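Local atomic coordinates of titin (Homo sapiens, PDB entry 5JDD), a protein that probably contributes to the elasticity of the sarcomere through its I-band immunoglobulin domains, three of which are present here, and is also classed as a protein kinase. Residues M61-Y73 with E81-I93. Residues are numbered along the deposited sequence; the frame is centred on the assembly and turned at random.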
loop_
_atom_site.group_PDB
_atom_site.type_symbol
_atom_site.label_atom_id
_atom_site.label_comp_id
_atom_site.label_asym_id
_atom_site.label_seq_id
_atom_site.Cartn_x
_atom_site.Cartn_y
_atom_site.Cartn_z
ATOM N N MET A 61 24.577 5.195 28.465
ATOM C CA MET A 61 24.028 5.406 27.135
ATOM C C MET A 61 23.923 4.070 26.419
ATOM O O MET A 61 24.860 3.265 26.428
ATOM C CB MET A 61 24.913 6.379 26.353
ATOM C CG MET A 61 25.144 7.714 27.065
ATOM S SD MET A 61 26.322 8.744 26.166
ATOM C CE MET A 61 26.740 9.952 27.419
ATOM N N LEU A 62 22.768 3.830 25.816
ATOM C CA LEU A 62 22.527 2.603 25.076
ATOM C C LEU A 62 22.330 2.967 23.616
ATOM O O LEU A 62 21.405 3.711 23.257
ATOM C CB LEU A 62 21.289 1.881 25.607
ATOM C CG LEU A 62 21.163 1.732 27.127
ATOM C CD1 LEU A 62 19.818 1.119 27.496
ATOM C CD2 LEU A 62 22.278 0.893 27.666
ATOM N N GLN A 63 23.196 2.432 22.769
ATOM C CA GLN A 63 23.191 2.802 21.364
ATOM C C GLN A 63 22.495 1.739 20.528
ATOM O O GLN A 63 22.636 0.546 20.796
ATOM C CB GLN A 63 24.628 3.044 20.892
ATOM C CG GLN A 63 25.319 4.140 21.698
ATOM C CD GLN A 63 26.816 4.192 21.486
ATOM O OE1 GLN A 63 27.382 5.263 21.271
ATOM N NE2 GLN A 63 27.470 3.037 21.561
ATOM N N ASN A 64 21.713 2.189 19.545
ATOM C CA ASN A 64 21.059 1.297 18.579
ATOM C C ASN A 64 20.259 0.197 19.269
ATOM O O ASN A 64 20.495 -0.987 19.045
ATOM C CB ASN A 64 22.097 0.698 17.615
ATOM C CG ASN A 64 21.469 0.023 16.400
ATOM O OD1 ASN A 64 20.275 0.162 16.133
ATOM N ND2 ASN A 64 22.287 -0.714 15.653
ATOM N N ILE A 65 19.303 0.596 20.108
ATOM C CA ILE A 65 18.628 -0.366 20.985
ATOM C C ILE A 65 17.832 -1.422 20.237
ATOM O O ILE A 65 17.281 -1.180 19.156
ATOM C CB ILE A 65 17.713 0.303 22.031
ATOM C CG1 ILE A 65 16.607 1.115 21.350
ATOM C CG2 ILE A 65 18.523 1.180 22.989
ATOM C CD1 ILE A 65 15.723 1.843 22.356
ATOM N N SER A 66 17.817 -2.613 20.825
ATOM C CA SER A 66 17.024 -3.713 20.299
ATOM C C SER A 66 15.987 -4.110 21.340
ATOM O O SER A 66 16.076 -3.710 22.505
ATOM C CB SER A 66 17.916 -4.907 19.953
ATOM O OG SER A 66 18.554 -5.415 21.106
ATOM N N PRO A 67 14.974 -4.879 20.924
ATOM C CA PRO A 67 13.982 -5.297 21.914
ATOM C C PRO A 67 14.598 -6.037 23.111
ATOM O O PRO A 67 14.056 -5.960 24.220
ATOM C CB PRO A 67 13.071 -6.227 21.108
ATOM C CG PRO A 67 13.129 -5.664 19.722
ATOM C CD PRO A 67 14.548 -5.199 19.545
ATOM N N SER A 68 15.730 -6.712 22.912
ATOM C CA SER A 68 16.382 -7.411 24.022
ATOM C C SER A 68 16.938 -6.462 25.093
ATOM O O SER A 68 17.238 -6.885 26.216
ATOM C CB SER A 68 17.484 -8.341 23.506
ATOM O OG SER A 68 18.518 -7.612 22.873
ATOM N N ASP A 69 17.068 -5.180 24.758
ATOM C CA ASP A 69 17.558 -4.191 25.716
ATOM C C ASP A 69 16.453 -3.690 26.639
ATOM O O ASP A 69 16.717 -2.979 27.611
ATOM C CB ASP A 69 18.167 -2.995 24.994
ATOM C CG ASP A 69 19.405 -3.353 24.217
ATOM O OD1 ASP A 69 20.307 -4.009 24.782
ATOM O OD2 ASP A 69 19.476 -2.982 23.030
ATOM N N ALA A 70 15.211 -4.057 26.336
ATOM C CA ALA A 70 14.102 -3.631 27.173
ATOM C C ALA A 70 14.258 -4.177 28.584
ATOM O O ALA A 70 14.880 -5.221 28.803
ATOM C CB ALA A 70 12.784 -4.075 26.573
ATOM N N GLY A 71 13.712 -3.451 29.545
ATOM C CA GLY A 71 13.670 -3.937 30.910
ATOM C C GLY A 71 14.229 -2.951 31.909
ATOM O O GLY A 71 14.396 -1.767 31.620
ATOM N N GLU A 72 14.526 -3.445 33.103
ATOM C CA GLU A 72 14.886 -2.579 34.217
ATOM C C GLU A 72 16.394 -2.433 34.366
ATOM O O GLU A 72 17.139 -3.420 34.335
ATOM C CB GLU A 72 14.282 -3.130 35.507
ATOM C CG GLU A 72 14.344 -2.190 36.703
ATOM C CD GLU A 72 13.407 -2.636 37.810
ATOM O OE1 GLU A 72 13.620 -3.742 38.359
ATOM O OE2 GLU A 72 12.450 -1.889 38.114
ATOM N N TYR A 73 16.834 -1.189 34.509
ATOM C CA TYR A 73 18.235 -0.867 34.719
ATOM C C TYR A 73 18.393 -0.298 36.117
ATOM O O TYR A 73 17.544 0.468 36.574
ATOM C CB TYR A 73 18.698 0.136 33.657
ATOM C CG TYR A 73 18.799 -0.495 32.291
ATOM C CD1 TYR A 73 17.665 -0.720 31.514
ATOM C CD2 TYR A 73 20.023 -0.898 31.795
ATOM C CE1 TYR A 73 17.762 -1.325 30.275
ATOM C CE2 TYR A 73 20.137 -1.497 30.557
ATOM C CZ TYR A 73 18.999 -1.709 29.796
ATOM O OH TYR A 73 19.099 -2.318 28.564
ATOM N N GLU A 81 20.626 2.417 45.777
ATOM C CA GLU A 81 20.246 1.966 44.446
ATOM C C GLU A 81 19.064 2.764 43.939
ATOM O O GLU A 81 18.268 3.290 44.720
ATOM C CB GLU A 81 19.893 0.479 44.450
ATOM C CG GLU A 81 20.985 -0.425 44.984
ATOM C CD GLU A 81 20.588 -1.886 44.949
ATOM O OE1 GLU A 81 19.547 -2.197 44.327
ATOM O OE2 GLU A 81 21.314 -2.715 45.546
ATOM N N CYS A 82 18.958 2.851 42.620
ATOM C CA CYS A 82 17.773 3.407 41.983
ATOM C C CYS A 82 17.568 2.723 40.641
ATOM O O CYS A 82 18.525 2.292 39.992
ATOM C CB CYS A 82 17.864 4.931 41.825
ATOM S SG CYS A 82 19.410 5.538 41.118
ATOM N N LYS A 83 16.311 2.615 40.236
ATOM C CA LYS A 83 15.952 1.826 39.075
ATOM C C LYS A 83 15.067 2.609 38.125
ATOM O O LYS A 83 14.299 3.480 38.542
ATOM C CB LYS A 83 15.199 0.568 39.514
ATOM C CG LYS A 83 16.025 -0.418 40.309
ATOM C CD LYS A 83 15.134 -1.482 40.932
ATOM C CE LYS A 83 15.934 -2.424 41.828
ATOM N NZ LYS A 83 16.864 -3.290 41.047
ATOM N N ALA A 84 15.181 2.286 36.842
ATOM C CA ALA A 84 14.271 2.801 35.823
ATOM C C ALA A 84 14.150 1.779 34.705
ATOM O O ALA A 84 14.973 0.869 34.593
ATOM C CB ALA A 84 14.762 4.139 35.278
ATOM N N LYS A 85 13.134 1.932 33.863
ATOM C CA LYS A 85 12.899 0.957 32.811
ATOM C C LYS A 85 13.016 1.546 31.428
ATOM O O LYS A 85 12.670 2.710 31.206
ATOM C CB LYS A 85 11.518 0.315 32.970
ATOM C CG LYS A 85 11.413 -0.563 34.201
ATOM C CD LYS A 85 9.995 -1.066 34.423
ATOM C CE LYS A 85 9.964 -1.987 35.628
ATOM N NZ LYS A 85 8.565 -2.417 35.934
ATOM N N LEU A 86 13.486 0.716 30.499
ATOM C CA LEU A 86 13.445 1.029 29.077
ATOM C C LEU A 86 12.315 0.236 28.433
ATOM O O LEU A 86 12.259 -0.991 28.563
ATOM C CB LEU A 86 14.771 0.653 28.404
ATOM C CG LEU A 86 14.809 0.725 26.868
ATOM C CD1 LEU A 86 14.597 2.137 26.350
ATOM C CD2 LEU A 86 16.117 0.178 26.328
ATOM N N PHE A 87 11.416 0.936 27.749
ATOM C CA PHE A 87 10.407 0.297 26.918
ATOM C C PHE A 87 10.775 0.560 25.471
ATOM O O PHE A 87 10.984 1.714 25.070
ATOM C CB PHE A 87 9.031 0.882 27.239
ATOM C CG PHE A 87 8.575 0.600 28.638
ATOM C CD1 PHE A 87 8.013 -0.625 28.953
ATOM C CD2 PHE A 87 8.726 1.548 29.636
ATOM C CE1 PHE A 87 7.589 -0.905 30.245
ATOM C CE2 PHE A 87 8.312 1.281 30.938
ATOM C CZ PHE A 87 7.745 0.044 31.240
ATOM N N VAL A 88 10.877 -0.511 24.691
ATOM C CA VAL A 88 11.271 -0.401 23.288
ATOM C C VAL A 88 10.044 -0.540 22.408
ATOM O O VAL A 88 9.439 -1.609 22.348
ATOM C CB VAL A 88 12.303 -1.482 22.912
ATOM C CG1 VAL A 88 12.727 -1.348 21.448
ATOM C CG2 VAL A 88 13.527 -1.405 23.820
ATOM N N GLU A 89 9.657 0.539 21.729
ATOM C CA GLU A 89 8.549 0.449 20.789
ATOM C C GLU A 89 9.075 -0.170 19.495
ATOM O O GLU A 89 10.184 0.145 19.057
ATOM C CB GLU A 89 7.885 1.817 20.547
ATOM C CG GLU A 89 7.170 2.360 21.792
ATOM C CD GLU A 89 6.242 3.534 21.515
ATOM O OE1 GLU A 89 6.185 4.018 20.365
ATOM O OE2 GLU A 89 5.567 3.985 22.469
ATOM N N THR A 90 8.311 -1.082 18.909
ATOM C CA THR A 90 8.682 -1.664 17.637
ATOM C C THR A 90 7.661 -1.259 16.593
ATOM O O THR A 90 6.497 -1.004 16.919
ATOM C CB THR A 90 8.733 -3.196 17.715
ATOM O OG1 THR A 90 7.422 -3.694 18.015
ATOM C CG2 THR A 90 9.714 -3.643 18.784
ATOM N N LEU A 91 8.092 -1.196 15.339
ATOM C CA LEU A 91 7.186 -0.886 14.235
ATOM C C LEU A 91 6.317 -2.100 13.973
ATOM O O LEU A 91 6.827 -3.209 13.794
ATOM C CB LEU A 91 7.975 -0.563 12.979
ATOM C CG LEU A 91 8.934 0.628 13.048
ATOM C CD1 LEU A 91 9.677 0.809 11.731
ATOM C CD2 LEU A 91 8.212 1.918 13.425
ATOM N N HIS A 92 5.005 -1.902 13.955
ATOM C CA HIS A 92 4.110 -3.028 13.715
ATOM C C HIS A 92 2.822 -2.615 13.032
ATOM O O HIS A 92 2.465 -1.436 12.992
ATOM C CB HIS A 92 3.803 -3.762 15.031
ATOM C CG HIS A 92 3.141 -2.907 16.070
ATOM N ND1 HIS A 92 3.852 -2.121 16.952
ATOM C CD2 HIS A 92 1.833 -2.729 16.380
ATOM C CE1 HIS A 92 3.012 -1.492 17.758
ATOM N NE2 HIS A 92 1.781 -1.845 17.433
ATOM N N ILE A 93 2.123 -3.609 12.497
ATOM C CA ILE A 93 0.862 -3.403 11.795
ATOM C C ILE A 93 -0.277 -3.262 12.803
ATOM O O ILE A 93 -0.370 -4.055 13.746
ATOM C CB ILE A 93 0.565 -4.600 10.881
ATOM C CG1 ILE A 93 1.675 -4.784 9.833
ATOM C CG2 ILE A 93 -0.789 -4.440 10.199
ATOM C CD1 ILE A 93 1.834 -3.614 8.882
#
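Leu86 meets Leu62, Ile65, Asp69 and Tyr73 where the F and G strands of an I-set immunoglobulin domain pair beneath the E-F loop. Strands 71-77 and 80-89 form the hairpin, and Tyr73, near the start of the first, makes the tyrosine corner of Greek-key sandwiches by bonding back to Asp69 O, four residues earlier. Four backbone hydrogen bonds join Gly71 with Leu86 and Tyr73 with Ala84; the bond from Tyr73 N to Ala84 O is 2.8 Å long and almost straight at 174°. On the inner face, packing is close. Leu86 holds CG anti to its own N (chi1 171°), which sends its two methyls into the core: CD1 meets Ile65 CD1 tip to tip, while CD2 reaches Leu62 CD1 at 4.0 Å and lies 3.5 Å from Asp69 O. Phe23 of the facing sheet adds to this cluster. Val88 carries the packing on under the loop, its CG2 resting against Ala70 CB at 3.9 Å and close to Ser66 O, with its CG1 beside Pro67 CA. Asp69 OD2 braces the loop by accepting Ser66 N at 2.8 Å, and its charge is met by a salt bridge to Lys48, outside the loop. The other face is looser and faces solvent. There the Glu72 side chain runs obliquely between Lys83 and Lys85, touching their aliphatic carbons, with OE2 3.5 Å from Lys85 CE; neither ammonium comes close enough for a salt bridge, and Lys83 NZ bonds instead to Thr74 OG1. The corner itself closes on the buried side: the Tyr73 ring lies alongside Leu86, with CE1 4.0 Å from Leu86 CB, and its OH donates to Asp69 O at 2.6 Å, in the carbonyl plane and on a lone pair.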